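Local coordinates for protein putative glycoside hydrolase (PDB 4ONZ) that is a putative glycoside hydrolase whose exact function is not assigned, and which probably folds as a five-bladed beta-propeller, at residues L162-A167 / W220-D225; C177-I182 / L245-P250; E229-I234 / D292-L297. All blocks are in the same frame, centred on the assembly; numbering follows the deposited sequence. Where two conformers were deposited one is given.

Contact 1: residues L162-A167 / W220-D225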
ATOM      1  N   LEU A 162     -16.959   2.115   2.476  1.00 16.81           N
ATOM      2  CA  LEU A 162     -16.155   0.941   2.837  1.00 16.96           C
ATOM      3  C   LEU A 162     -16.160  -0.125   1.757  1.00 15.63           C
ATOM      4  O   LEU A 162     -17.182  -0.385   1.142  1.00 14.23           O
ATOM      5  CB  LEU A 162     -16.665   0.334   4.145  1.00 17.80           C
ATOM      6  CG  LEU A 162     -16.677   1.311   5.316  1.00 20.10           C
ATOM      7  CD1 LEU A 162     -17.180   0.600   6.557  1.00 23.13           C
ATOM      8  CD2 LEU A 162     -15.291   1.905   5.538  1.00 21.06           C
ATOM      9  N   ALA A 163     -15.002  -0.747   1.545  1.00 14.32           N
ATOM     10  CA  ALA A 163     -14.877  -1.822   0.569  1.00 14.90           C
ATOM     11  C   ALA A 163     -15.829  -2.992   0.858  1.00 14.65           C
ATOM     12  O   ALA A 163     -16.338  -3.621  -0.068  1.00 14.42           O
ATOM     13  CB  ALA A 163     -13.450  -2.307   0.540  1.00 14.62           C
ATOM     14  N   PHE A 164     -16.083  -3.276   2.135  1.00 15.30           N
ATOM     15  CA  PHE A 164     -16.934  -4.407   2.509  1.00 15.99           C
ATOM     16  C   PHE A 164     -18.277  -3.983   3.086  1.00 18.02           C
ATOM     17  O   PHE A 164     -18.865  -4.713   3.879  1.00 18.08           O
ATOM     18  CB  PHE A 164     -16.201  -5.324   3.512  1.00 15.47           C
ATOM     19  CG  PHE A 164     -14.818  -5.755   3.060  1.00 13.66           C
ATOM     20  CD1 PHE A 164     -14.563  -6.059   1.730  1.00 13.50           C
ATOM     21  CD2 PHE A 164     -13.789  -5.925   3.980  1.00 14.83           C
ATOM     22  CE1 PHE A 164     -13.305  -6.470   1.315  1.00 13.13           C
ATOM     23  CE2 PHE A 164     -12.524  -6.343   3.571  1.00 13.34           C
ATOM     24  CZ  PHE A 164     -12.283  -6.622   2.238  1.00 12.90           C
ATOM     25  N   ASP A 165     -18.768  -2.809   2.700  1.00 19.53           N
ATOM     26  CA  ASP A 165     -20.043  -2.333   3.240  1.00 22.03           C
ATOM     27  C   ASP A 165     -21.220  -3.214   2.836  1.00 21.64           C
ATOM     28  O   ASP A 165     -22.074  -3.543   3.663  1.00 23.76           O
ATOM     29  CB  ASP A 165     -20.362  -0.910   2.776  1.00 23.26           C
ATOM     30  CG  ASP A 165     -21.581  -0.320   3.507  1.00 30.61           C
ATOM     31  OD1 ASP A 165     -21.563  -0.273   4.754  1.00 32.06           O
ATOM     32  OD2 ASP A 165     -22.551   0.097   2.841  1.00 35.69           O
ATOM     33  N   LYS A 166     -21.250  -3.596   1.567  1.00 22.14           N
ATOM     34  CA  LYS A 166     -22.402  -4.296   0.979  1.00 24.27           C
ATOM     35  C   LYS A 166     -22.398  -5.817   1.139  1.00 23.94           C
ATOM     36  O   LYS A 166     -23.393  -6.420   1.541  1.00 23.94           O
ATOM     37  CB  LYS A 166     -22.431  -3.945  -0.511  1.00 29.56           C
ATOM     38  CG  LYS A 166     -23.644  -4.382  -1.323  1.00 38.97           C
ATOM     39  CD  LYS A 166     -23.320  -4.249  -2.810  1.00 46.63           C
ATOM     40  CE  LYS A 166     -24.436  -4.725  -3.732  1.00 52.06           C
ATOM     41  NZ  LYS A 166     -25.500  -3.706  -3.901  1.00 54.58           N
ATOM     42  N   ALA A 167     -21.272  -6.431   0.822  1.00 21.41           N
ATOM     43  CA  ALA A 167     -21.166  -7.897   0.791  1.00 21.09           C
ATOM     44  C   ALA A 167     -21.804  -8.664   1.966  1.00 21.50           C
ATOM     45  O   ALA A 167     -21.608  -8.342   3.142  1.00 20.22           O
ATOM     46  CB  ALA A 167     -19.711  -8.308   0.624  1.00 21.07           C
ATOM     47  N   TRP A 220     -16.505  -4.755  -2.623  1.00 15.76           N
ATOM     48  CA  TRP A 220     -15.663  -5.940  -2.604  1.00 15.01           C
ATOM     49  C   TRP A 220     -16.262  -7.049  -1.757  1.00 15.53           C
ATOM     50  O   TRP A 220     -16.870  -6.792  -0.703  1.00 15.35           O
ATOM     51  CB  TRP A 220     -14.258  -5.578  -2.103  1.00 15.38           C
ATOM     52  CG  TRP A 220     -13.500  -4.707  -3.061  1.00 14.80           C
ATOM     53  CD1 TRP A 220     -13.538  -3.352  -3.132  1.00 16.78           C
ATOM     54  CD2 TRP A 220     -12.625  -5.141  -4.110  1.00 14.67           C
ATOM     55  NE1 TRP A 220     -12.717  -2.911  -4.139  1.00 16.24           N
ATOM     56  CE2 TRP A 220     -12.148  -3.991  -4.757  1.00 15.39           C
ATOM     57  CE3 TRP A 220     -12.192  -6.397  -4.556  1.00 15.24           C
ATOM     58  CZ2 TRP A 220     -11.266  -4.047  -5.838  1.00 16.28           C
ATOM     59  CZ3 TRP A 220     -11.308  -6.457  -5.625  1.00 16.18           C
ATOM     60  CH2 TRP A 220     -10.844  -5.287  -6.247  1.00 16.63           C
ATOM     61  N   TYR A 221     -16.040  -8.281  -2.210  1.00 16.55           N
ATOM     62  CA  TYR A 221     -16.588  -9.492  -1.598  1.00 17.41           C
ATOM     63  C   TYR A 221     -15.461 -10.387  -1.092  1.00 17.30           C
ATOM     64  O   TYR A 221     -14.799 -11.040  -1.890  1.00 15.54           O
ATOM     65  CB  TYR A 221     -17.458 -10.231  -2.631  1.00 19.61           C
ATOM     66  CG  TYR A 221     -18.723  -9.461  -2.935  1.00 21.19           C
ATOM     67  CD1 TYR A 221     -18.691  -8.330  -3.738  1.00 22.94           C
ATOM     68  CD2 TYR A 221     -19.943  -9.835  -2.377  1.00 22.87           C
ATOM     69  CE1 TYR A 221     -19.837  -7.598  -3.987  1.00 25.51           C
ATOM     70  CE2 TYR A 221     -21.096  -9.114  -2.626  1.00 24.21           C
ATOM     71  CZ  TYR A 221     -21.038  -7.999  -3.438  1.00 27.00           C
ATOM     72  OH  TYR A 221     -22.173  -7.261  -3.693  1.00 28.69           O
ATOM     73  N   PRO A 222     -15.239 -10.410   0.240  1.00 16.62           N
ATOM     74  CA  PRO A 222     -14.162 -11.225   0.782  1.00 16.86           C
ATOM     75  C   PRO A 222     -14.368 -12.697   0.440  1.00 18.71           C
ATOM     76  O   PRO A 222     -15.508 -13.182   0.431  1.00 20.77           O
ATOM     77  CB  PRO A 222     -14.254 -10.984   2.283  1.00 16.54           C
ATOM     78  CG  PRO A 222     -14.917  -9.651   2.423  1.00 16.11           C
ATOM     79  CD  PRO A 222     -15.870  -9.564   1.270  1.00 16.72           C
ATOM     80  N   VAL A 223     -13.284 -13.398   0.144  1.00 18.63           N
ATOM     81  CA  VAL A 223     -13.387 -14.800  -0.230  1.00 20.20           C
ATOM     82  C   VAL A 223     -13.498 -15.627   1.040  1.00 20.94           C
ATOM     83  O   VAL A 223     -12.677 -15.492   1.955  1.00 19.16           O
ATOM     84  CB  VAL A 223     -12.210 -15.264  -1.105  1.00 20.81           C
ATOM     85  CG1 VAL A 223     -12.358 -16.741  -1.476  1.00 22.37           C
ATOM     86  CG2 VAL A 223     -12.141 -14.417  -2.369  1.00 21.09           C
ATOM     87  N   LEU A 224     -14.533 -16.466   1.073  1.00 21.24           N
ATOM     88  CA  LEU A 224     -14.851 -17.322   2.210  1.00 22.26           C
ATOM     89  C   LEU A 224     -14.517 -18.779   1.915  1.00 24.16           C
ATOM     90  O   LEU A 224     -14.592 -19.212   0.766  1.00 24.81           O
ATOM     91  CB  LEU A 224     -16.344 -17.218   2.518  1.00 23.01           C
ATOM     92  CG  LEU A 224     -16.869 -15.817   2.830  1.00 22.69           C
ATOM     93  CD1 LEU A 224     -18.379 -15.831   2.994  1.00 23.61           C
ATOM     94  CD2 LEU A 224     -16.205 -15.257   4.073  1.00 22.97           C
ATOM     95  N   ASP A 225     -14.150 -19.524   2.953  1.00 25.79           N
ATOM     96  CA  ASP A 225     -13.817 -20.951   2.809  1.00 27.98           C
ATOM     97  C   ASP A 225     -15.054 -21.828   3.107  1.00 30.70           C
ATOM     98  O   ASP A 225     -16.159 -21.310   3.322  1.00 29.66           O
ATOM     99  CB  ASP A 225     -12.612 -21.329   3.694  1.00 27.17           C
ATOM    100  CG  ASP A 225     -12.902 -21.222   5.195  1.00 28.92           C
ATOM    101  OD1 ASP A 225     -14.087 -21.194   5.604  1.00 28.59           O
ATOM    102  OD2 ASP A 225     -11.927 -21.176   5.969  1.00 29.40           O
TER
HETATM  103  O   HOH W   1     -19.082  -5.085  -0.292  1.00 17.52           O
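The Phe164 ring lies under Pro222, whose CG stands almost over the ring centre in a CH-pi contact, 3.7 Å from the centroid and 13° off the normal. In what is probably a five-bladed beta-propeller, this joins two neighbouring blades near their outer strands: 162-167 leaves strand 158-162 through a type I turn (Leu162 to Asp165), while 220-225 carries the short strand 221-222. Phe164 CG is anti to its own carbonyl carbon (chi1 -52°), which swings the ring across to the proline and brings the edge carbon CD1 to 3.4 Å from Trp220 O, near the ring plane.

One backbone bond and a water link the segments. Trp220 N donates to Ala163 O at 2.8 Å, in the carbonyl plane, and a water takes the N-H of Ala167 and probably donates to Trp220 O, though other acceptors compete. Beside the first bond, Ala163 CB touches Trp220 CD1 at 3.8 Å; the indole continues onto strand 200-204. Ala167 CB sits over a face of the Tyr221 ring, 3.8 Å from its centroid, and Pro222 O accepts from Tyr168 OH. The exposed Lys166 crosses the phenol with its aliphatic part, CD 3.3 Å from Tyr221 OH.

Contact 2: residues C177-I182 / L245-P250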
ATOM      1  N   CYS A 177      -9.988  -3.857   9.378  1.00 16.60           N
ATOM      2  CA  CYS A 177      -9.238  -4.339   8.227  1.00 17.30           C
ATOM      3  C   CYS A 177      -8.531  -3.197   7.510  1.00 17.34           C
ATOM      4  O   CYS A 177      -8.915  -2.028   7.626  1.00 15.45           O
ATOM      5  CB  CYS A 177     -10.145  -5.105   7.253  1.00 17.78           C
ATOM      6  SG  CYS A 177     -11.585  -4.195   6.645  1.00 16.32           S
ATOM      7  N   LYS A 178      -7.486  -3.555   6.776  1.00 17.91           N
ATOM      8  CA  LYS A 178      -6.664  -2.588   6.064  1.00 18.60           C
ATOM      9  C   LYS A 178      -5.792  -3.284   5.025  1.00 18.63           C
ATOM     10  O   LYS A 178      -5.753  -4.516   4.972  1.00 17.68           O
ATOM     11  CB  LYS A 178      -5.762  -1.844   7.048  1.00 20.26           C
ATOM     12  CG  LYS A 178      -4.867  -2.745   7.880  1.00 21.24           C
ATOM     13  CD  LYS A 178      -3.948  -1.984   8.822  1.00 24.21           C
ATOM     14  CE  LYS A 178      -4.695  -1.131   9.828  1.00 23.04           C
ATOM     15  NZ  LYS A 178      -3.722  -0.486  10.747  1.00 24.18           N
ATOM     16  N   SER A 179      -5.131  -2.466   4.201  1.00 15.66           N
ATOM     17  CA  SER A 179      -4.134  -2.906   3.226  1.00 16.00           C
ATOM     18  C   SER A 179      -4.672  -3.748   2.071  1.00 17.29           C
ATOM     19  O   SER A 179      -4.598  -4.987   2.095  1.00 16.44           O
ATOM     20  CB  SER A 179      -3.002  -3.625   3.955  1.00 17.01           C
ATOM     21  OG  SER A 179      -2.583  -2.864   5.092  1.00 17.90           O
ATOM     22  N   GLY A 180      -5.192  -3.064   1.055  1.00 15.55           N
ATOM     23  CA  GLY A 180      -5.760  -3.720  -0.131  1.00 16.22           C
ATOM     24  C   GLY A 180      -4.872  -3.622  -1.360  1.00 17.14           C
ATOM     25  O   GLY A 180      -4.573  -2.521  -1.809  1.00 19.23           O
ATOM     26  N   SER A 181      -4.469  -4.774  -1.903  1.00 17.08           N
ATOM     27  CA  SER A 181      -3.587  -4.840  -3.079  1.00 17.04           C
ATOM     28  C   SER A 181      -4.275  -5.424  -4.319  1.00 17.13           C
ATOM     29  O   SER A 181      -4.345  -6.653  -4.509  1.00 16.67           O
ATOM     30  CB  SER A 181      -2.347  -5.662  -2.755  1.00 17.59           C
ATOM     31  OG  SER A 181      -1.648  -5.073  -1.691  1.00 18.48           O
ATOM     32  N   ILE A 182      -4.765  -4.534  -5.172  1.00 16.44           N
ATOM     33  CA  ILE A 182      -5.466  -4.932  -6.386  1.00 17.16           C
ATOM     34  C   ILE A 182      -4.484  -5.596  -7.355  1.00 17.96           C
ATOM     35  O   ILE A 182      -3.306  -5.244  -7.371  1.00 17.88           O
ATOM     36  CB  ILE A 182      -6.145  -3.722  -7.048  1.00 16.48           C
ATOM     37  CG1 ILE A 182      -7.182  -3.125  -6.097  1.00 18.27           C
ATOM     38  CG2 ILE A 182      -6.806  -4.135  -8.350  1.00 17.67           C
ATOM     39  CD1 ILE A 182      -7.797  -1.837  -6.588  1.00 17.52           C
ATOM     40  N   LEU A 245       3.037 -10.326  11.607  1.00 18.69           N
ATOM     41  CA  LEU A 245       2.079  -9.906  10.598  1.00 17.42           C
ATOM     42  C   LEU A 245       2.569 -10.262   9.214  1.00 17.65           C
ATOM     43  O   LEU A 245       3.777 -10.359   8.985  1.00 15.97           O
ATOM     44  CB  LEU A 245       1.920  -8.388  10.614  1.00 17.20           C
ATOM     45  CG  LEU A 245       1.423  -7.684  11.865  1.00 19.12           C
ATOM     46  CD1 LEU A 245       1.470  -6.186  11.645  1.00 19.76           C
ATOM     47  CD2 LEU A 245       0.013  -8.144  12.223  1.00 22.47           C
ATOM     48  N   THR A 246       1.609 -10.421   8.305  1.00 16.58           N
ATOM     49  CA  THR A 246       1.854 -10.645   6.869  1.00 16.90           C
ATOM     50  C   THR A 246       0.888  -9.688   6.212  1.00 17.05           C
ATOM     51  O   THR A 246      -0.275 -10.032   5.974  1.00 18.28           O
ATOM     52  CB  THR A 246       1.536 -12.082   6.394  1.00 18.30           C
ATOM     53  OG1 THR A 246       0.210 -12.434   6.783  1.00 20.26           O
ATOM     54  CG2 THR A 246       2.520 -13.095   6.975  1.00 18.02           C
ATOM     55  N   GLU A 247       1.378  -8.487   5.924  1.00 16.20           N
ATOM     56  CA  GLU A 247       0.541  -7.391   5.462  1.00 15.65           C
ATOM     57  C   GLU A 247       0.777  -6.986   4.008  1.00 14.80           C
ATOM     58  O   GLU A 247       1.914  -6.809   3.574  1.00 14.29           O
ATOM     59  CB  GLU A 247       0.755  -6.194   6.398  1.00 15.82           C
ATOM     60  CG  GLU A 247      -0.137  -4.997   6.096  1.00 16.31           C
ATOM     61  CD  GLU A 247      -0.164  -3.963   7.204  1.00 17.97           C
ATOM     62  OE1 GLU A 247       0.710  -3.986   8.095  1.00 18.44           O
ATOM     63  OE2 GLU A 247      -1.077  -3.112   7.181  1.00 21.72           O
ATOM     64  N   CYS A 248      -0.310  -6.796   3.263  1.00 16.37           N
ATOM     65  CA  CYS A 248      -0.201  -6.448   1.859  1.00 17.25           C
ATOM     66  C   CYS A 248       0.612  -5.179   1.647  1.00 15.79           C
ATOM     67  O   CYS A 248       0.509  -4.219   2.406  1.00 14.17           O
ATOM     68  CB  CYS A 248      -1.577  -6.321   1.197  1.00 18.15           C
ATOM     69  SG  CYS A 248      -2.416  -7.894   0.992  1.00 19.74           S
ATOM     70  N   GLY A 249       1.432  -5.210   0.604  1.00 16.12           N
ATOM     71  CA  GLY A 249       2.260  -4.082   0.222  1.00 15.59           C
ATOM     72  C   GLY A 249       1.572  -3.370  -0.923  1.00 16.59           C
ATOM     73  O   GLY A 249       0.381  -3.072  -0.835  1.00 16.67           O
ATOM     74  N   PRO A 250       2.313  -3.081  -2.005  1.00 16.73           N
ATOM     75  CA  PRO A 250       1.722  -2.452  -3.187  1.00 16.24           C
ATOM     76  C   PRO A 250       0.799  -3.418  -3.924  1.00 16.69           C
ATOM     77  O   PRO A 250       0.697  -4.595  -3.546  1.00 16.26           O
ATOM     78  CB  PRO A 250       2.938  -2.087  -4.060  1.00 17.84           C
ATOM     79  CG  PRO A 250       4.062  -2.903  -3.546  1.00 18.79           C
ATOM     80  CD  PRO A 250       3.738  -3.387  -2.176  1.00 17.09           C
TER
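Ser179 gives its hydroxyl proton to the carboxylate of Glu247, with OG 2.6 Å from OE2, a short bond made to the anti lone pair. The acid reaches the serine because its CG is anti to the backbone N (chi1 -176°) and the chain stays extended beyond it. OE2 also meets the aliphatic part of Lys178, whose CD is 3.5 Å away; Lys178 NZ, 5.2 Å from OE2, is too far for a salt bridge, though the opposite charges may still attract.

No backbone hydrogen bond joins these two segments; Ser179 pairs with Gly205, Ser181 with Tyr203 and Glu247 with Asn264. Strands 180-187 and 245-255 run side by side here, each the first of its blade in what is probably a beta-propeller. The Glu247 side chain comes within about 4 Å of a bound unknown ligand, probably from the crystallisation liquor, though it may mark a pocket.

Ser181 OG has two carbonyls in range, Pro250 O and Gly249 O, each at 3.0 Å; the bond to Pro250 O is not settled, as one proton faces both. Gly249 O accepts from Arg123 NE, and Cys248 O from Arg123 NH2. Cys248 CB lies 3.1 Å from Ser181 OG and 3.4 Å from Ser179 O.

Contact 3: residues E229-I234 / D292-L297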
ATOM      1  N   GLU A 229     -15.795 -18.988   6.703  1.00 24.62           N
ATOM      2  CA  GLU A 229     -14.876 -18.060   7.357  1.00 23.77           C
ATOM      3  C   GLU A 229     -13.968 -17.415   6.320  1.00 22.06           C
ATOM      4  O   GLU A 229     -13.782 -17.956   5.238  1.00 19.64           O
ATOM      5  CB  GLU A 229     -14.003 -18.804   8.371  1.00 27.67           C
ATOM      6  CG  GLU A 229     -14.768 -19.342   9.572  1.00 32.14           C
ATOM      7  CD  GLU A 229     -13.871 -20.045  10.569  1.00 40.99           C
ATOM      8  OE1 GLU A 229     -13.173 -20.992  10.171  1.00 44.06           O
ATOM      9  OE2 GLU A 229     -13.884 -19.670  11.761  1.00 45.98           O
ATOM     10  N   LEU A 230     -13.389 -16.266   6.663  1.00 22.19           N
ATOM     11  CA  LEU A 230     -12.435 -15.604   5.766  1.00 21.59           C
ATOM     12  C   LEU A 230     -11.320 -16.585   5.445  1.00 22.04           C
ATOM     13  O   LEU A 230     -10.710 -17.159   6.356  1.00 22.16           O
ATOM     14  CB  LEU A 230     -11.847 -14.363   6.430  1.00 20.65           C
ATOM     15  CG  LEU A 230     -12.829 -13.233   6.719  1.00 20.99           C
ATOM     16  CD1 LEU A 230     -12.201 -12.193   7.639  1.00 20.54           C
ATOM     17  CD2 LEU A 230     -13.294 -12.621   5.407  1.00 21.47           C
HETATM   18  N   MSE A 231     -11.039 -16.766   4.157  1.00 21.79           N
HETATM   19  CA  MSE A 231     -10.007 -17.693   3.728  0.60 23.53           C
HETATM   20  C   MSE A 231      -8.639 -17.063   3.759  1.00 24.32           C
HETATM   21  O   MSE A 231      -8.376 -16.102   3.031  1.00 22.39           O
HETATM   22  CB  MSE A 231     -10.290 -18.135   2.297  0.60 26.20           C
HETATM   23  CG  MSE A 231      -9.227 -19.139   1.866  0.60 29.48           C
HETATM   24 SE   MSE A 231      -9.628 -19.819   0.073  0.45 32.52          SE
HETATM   25  CE  MSE A 231      -9.083 -18.214  -0.906  0.60 29.96           C
ATOM     26  N   LYS A 232      -7.745 -17.617   4.578  1.00 22.46           N
ATOM     27  CA  LYS A 232      -6.375 -17.108   4.676  1.00 22.82           C
ATOM     28  C   LYS A 232      -5.499 -17.805   3.652  1.00 22.24           C
ATOM     29  O   LYS A 232      -5.488 -19.036   3.568  1.00 22.45           O
ATOM     30  CB  LYS A 232      -5.793 -17.345   6.067  1.00 23.79           C
ATOM     31  CG  LYS A 232      -6.528 -16.631   7.175  1.00 27.47           C
ATOM     32  CD  LYS A 232      -5.959 -16.988   8.533  1.00 27.33           C
ATOM     33  CE  LYS A 232      -6.721 -16.250   9.616  1.00 31.84           C
ATOM     34  NZ  LYS A 232      -6.163 -16.500  10.968  1.00 33.52           N
ATOM     35  N   ILE A 233      -4.764 -17.011   2.882  1.00 21.40           N
ATOM     36  CA  ILE A 233      -3.839 -17.520   1.884  1.00 21.97           C
ATOM     37  C   ILE A 233      -2.492 -17.815   2.538  1.00 21.62           C
ATOM     38  O   ILE A 233      -1.907 -18.863   2.292  1.00 20.37           O
ATOM     39  CB  ILE A 233      -3.703 -16.532   0.722  1.00 24.42           C
ATOM     40  CG1 ILE A 233      -5.086 -16.366   0.072  1.00 25.72           C
ATOM     41  CG2 ILE A 233      -2.678 -17.044  -0.277  1.00 24.75           C
ATOM     42  CD1 ILE A 233      -5.123 -15.391  -1.081  1.00 29.73           C
ATOM     43  N   ILE A 234      -1.984 -16.855   3.312  1.00 19.64           N
ATOM     44  CA  ILE A 234      -0.813 -17.063   4.163  1.00 20.69           C
ATOM     45  C   ILE A 234      -1.049 -16.348   5.482  1.00 19.71           C
ATOM     46  O   ILE A 234      -1.960 -15.515   5.605  1.00 18.15           O
ATOM     47  CB  ILE A 234       0.527 -16.591   3.566  1.00 20.03           C
ATOM     48  CG1 ILE A 234       0.505 -15.093   3.232  1.00 20.52           C
ATOM     49  CG2 ILE A 234       0.878 -17.442   2.352  1.00 21.10           C
ATOM     50  CD1 ILE A 234       1.892 -14.523   3.054  1.00 21.28           C
ATOM     51  N   ASP A 292      -4.874 -19.767 -10.681  1.00 32.66           N
ATOM     52  CA  ASP A 292      -5.559 -19.909  -9.388  1.00 32.17           C
ATOM     53  C   ASP A 292      -4.881 -18.975  -8.375  1.00 30.72           C
ATOM     54  O   ASP A 292      -3.939 -19.387  -7.691  1.00 30.09           O
ATOM     55  CB  ASP A 292      -5.517 -21.368  -8.906  1.00 33.94           C
ATOM     56  CG  ASP A 292      -6.337 -21.598  -7.637  1.00 36.30           C
ATOM     57  OD1 ASP A 292      -6.778 -20.615  -7.005  1.00 36.75           O
ATOM     58  OD2 ASP A 292      -6.550 -22.770  -7.268  1.00 41.62           O
ATOM     59  N   PRO A 293      -5.385 -17.727  -8.238  1.00 28.55           N
ATOM     60  CA  PRO A 293      -4.714 -16.740  -7.391  1.00 26.09           C
ATOM     61  C   PRO A 293      -4.727 -17.010  -5.884  1.00 25.52           C
ATOM     62  O   PRO A 293      -4.120 -16.252  -5.139  1.00 22.39           O
ATOM     63  CB  PRO A 293      -5.447 -15.433  -7.721  1.00 27.79           C
ATOM     64  CG  PRO A 293      -6.803 -15.860  -8.143  1.00 29.54           C
ATOM     65  CD  PRO A 293      -6.685 -17.239  -8.731  1.00 28.49           C
ATOM     66  N   TYR A 294      -5.395 -18.078  -5.449  1.00 26.56           N
ATOM     67  CA  TYR A 294      -5.423 -18.460  -4.041  1.00 27.05           C
ATOM     68  C   TYR A 294      -4.334 -19.494  -3.754  1.00 28.56           C
ATOM     69  O   TYR A 294      -4.042 -19.801  -2.592  1.00 31.29           O
ATOM     70  CB  TYR A 294      -6.784 -19.058  -3.678  1.00 27.97           C
ATOM     71  CG  TYR A 294      -7.948 -18.235  -4.160  1.00 29.26           C
ATOM     72  CD1 TYR A 294      -8.128 -16.936  -3.712  1.00 27.44           C
ATOM     73  CD2 TYR A 294      -8.873 -18.751  -5.069  1.00 31.38           C
ATOM     74  CE1 TYR A 294      -9.194 -16.171  -4.145  1.00 27.77           C
ATOM     75  CE2 TYR A 294      -9.937 -17.983  -5.520  1.00 31.31           C
ATOM     76  CZ  TYR A 294     -10.096 -16.694  -5.048  1.00 29.27           C
ATOM     77  OH  TYR A 294     -11.147 -15.914  -5.474  1.00 30.02           O
ATOM     78  N   LYS A 295      -3.732 -20.023  -4.816  1.00 28.07           N
ATOM     79  CA  LYS A 295      -2.739 -21.091  -4.705  1.00 28.88           C
ATOM     80  C   LYS A 295      -1.319 -20.540  -4.676  1.00 28.00           C
ATOM     81  O   LYS A 295      -0.843 -19.946  -5.648  1.00 25.69           O
ATOM     82  CB  LYS A 295      -2.921 -22.071  -5.869  1.00 31.68           C
ATOM     83  CG  LYS A 295      -1.959 -23.247  -5.921  1.00 37.12           C
ATOM     84  CD  LYS A 295      -2.167 -24.006  -7.227  1.00 44.15           C
ATOM     85  CE  LYS A 295      -1.163 -25.130  -7.416  1.00 47.36           C
ATOM     86  NZ  LYS A 295      -1.394 -26.259  -6.479  1.00 50.61           N
ATOM     87  N   VAL A 296      -0.648 -20.756  -3.546  1.00 27.56           N
ATOM     88  CA  VAL A 296       0.722 -20.305  -3.342  1.00 26.73           C
ATOM     89  C   VAL A 296       1.686 -21.265  -4.033  1.00 28.05           C
ATOM     90  O   VAL A 296       1.577 -22.477  -3.863  1.00 29.23           O
ATOM     91  CB  VAL A 296       1.063 -20.244  -1.835  1.00 27.57           C
ATOM     92  CG1 VAL A 296       2.541 -19.927  -1.609  1.00 28.56           C
ATOM     93  CG2 VAL A 296       0.173 -19.224  -1.140  1.00 27.85           C
ATOM     94  N   LEU A 297       2.599 -20.718  -4.831  1.00 27.35           N
ATOM     95  CA  LEU A 297       3.619 -21.515  -5.515  1.00 28.69           C
ATOM     96  C   LEU A 297       4.936 -21.413  -4.777  1.00 29.92           C
ATOM     97  O   LEU A 297       5.666 -22.391  -4.693  1.00 29.22           O
ATOM     98  CB  LEU A 297       3.830 -21.048  -6.958  1.00 29.07           C
ATOM     99  CG  LEU A 297       2.647 -21.170  -7.914  1.00 30.92           C
ATOM    100  CD1 LEU A 297       3.074 -20.751  -9.312  1.00 30.98           C
ATOM    101  CD2 LEU A 297       2.082 -22.580  -7.916  1.00 32.47           C
TER
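Ile233 and Val296 meet through their CG2 methyls at 3.7 Å, and Ile234 adds its own CG2 at 4.0 Å from the same Val296 CG2. One valine methyl thus receives two isoleucines, and Leu286 of strand 281-288 touches both Ile234 and Val296. The longer branch of Ile233, drawn out straight (chi2 179°), brings CD1 to the edge of the Tyr294 ring, 4.3 Å from Tyr294 CD1.

The aromatic contact proper belongs to selenomethionine Met231, which crosses Tyr294 at about a right angle. In the conformer described, SE lies obliquely 5.3 Å from the ring centroid, a Met-aromatic contact, and the bend at chi3 (75°) turns CE toward the ring. Because this is one of two deposited conformers, the details, above all the very close methyl, are doubtful.

Hydrogen bonds do not cross between the segments, but they shape the 292-297 side. Lys295 N bonds to Asp292 O at 3.0 Å in a type I turn, and Tyr294 N reaches Asp292 OD1 at 3.3 Å, from above the carboxylate plane, making an Asx turn. Tyr203 OH of strand 200-204 donates a hydrogen bond to Pro293 O. Such an apolar seam, between the connection leaving one blade and the last strand of the next, fits the outer junction of a beta-propeller.

In the fold
Contact 2 is the core of the set, its centre about 6 Å from the centre of the chain, whereas contacts 1 and 3 both lie about 19 Å out, the former largely buried and the latter only partly. Chemistry follows place: contact 2 has a serine-carboxylate hydrogen bond and a second serine near backbone carbonyls, ring faces with a backbone bond and a water mark contact 1, and contact 3 is apolar across its interface. All three reach the same curled sheet. The outer pair is stitched together by a probable hydrogen bond from Met231 N to Val223 O and by Val223 against Tyr294, while Phe164 packs on Cys177 and so ties contact 1 to contact 2.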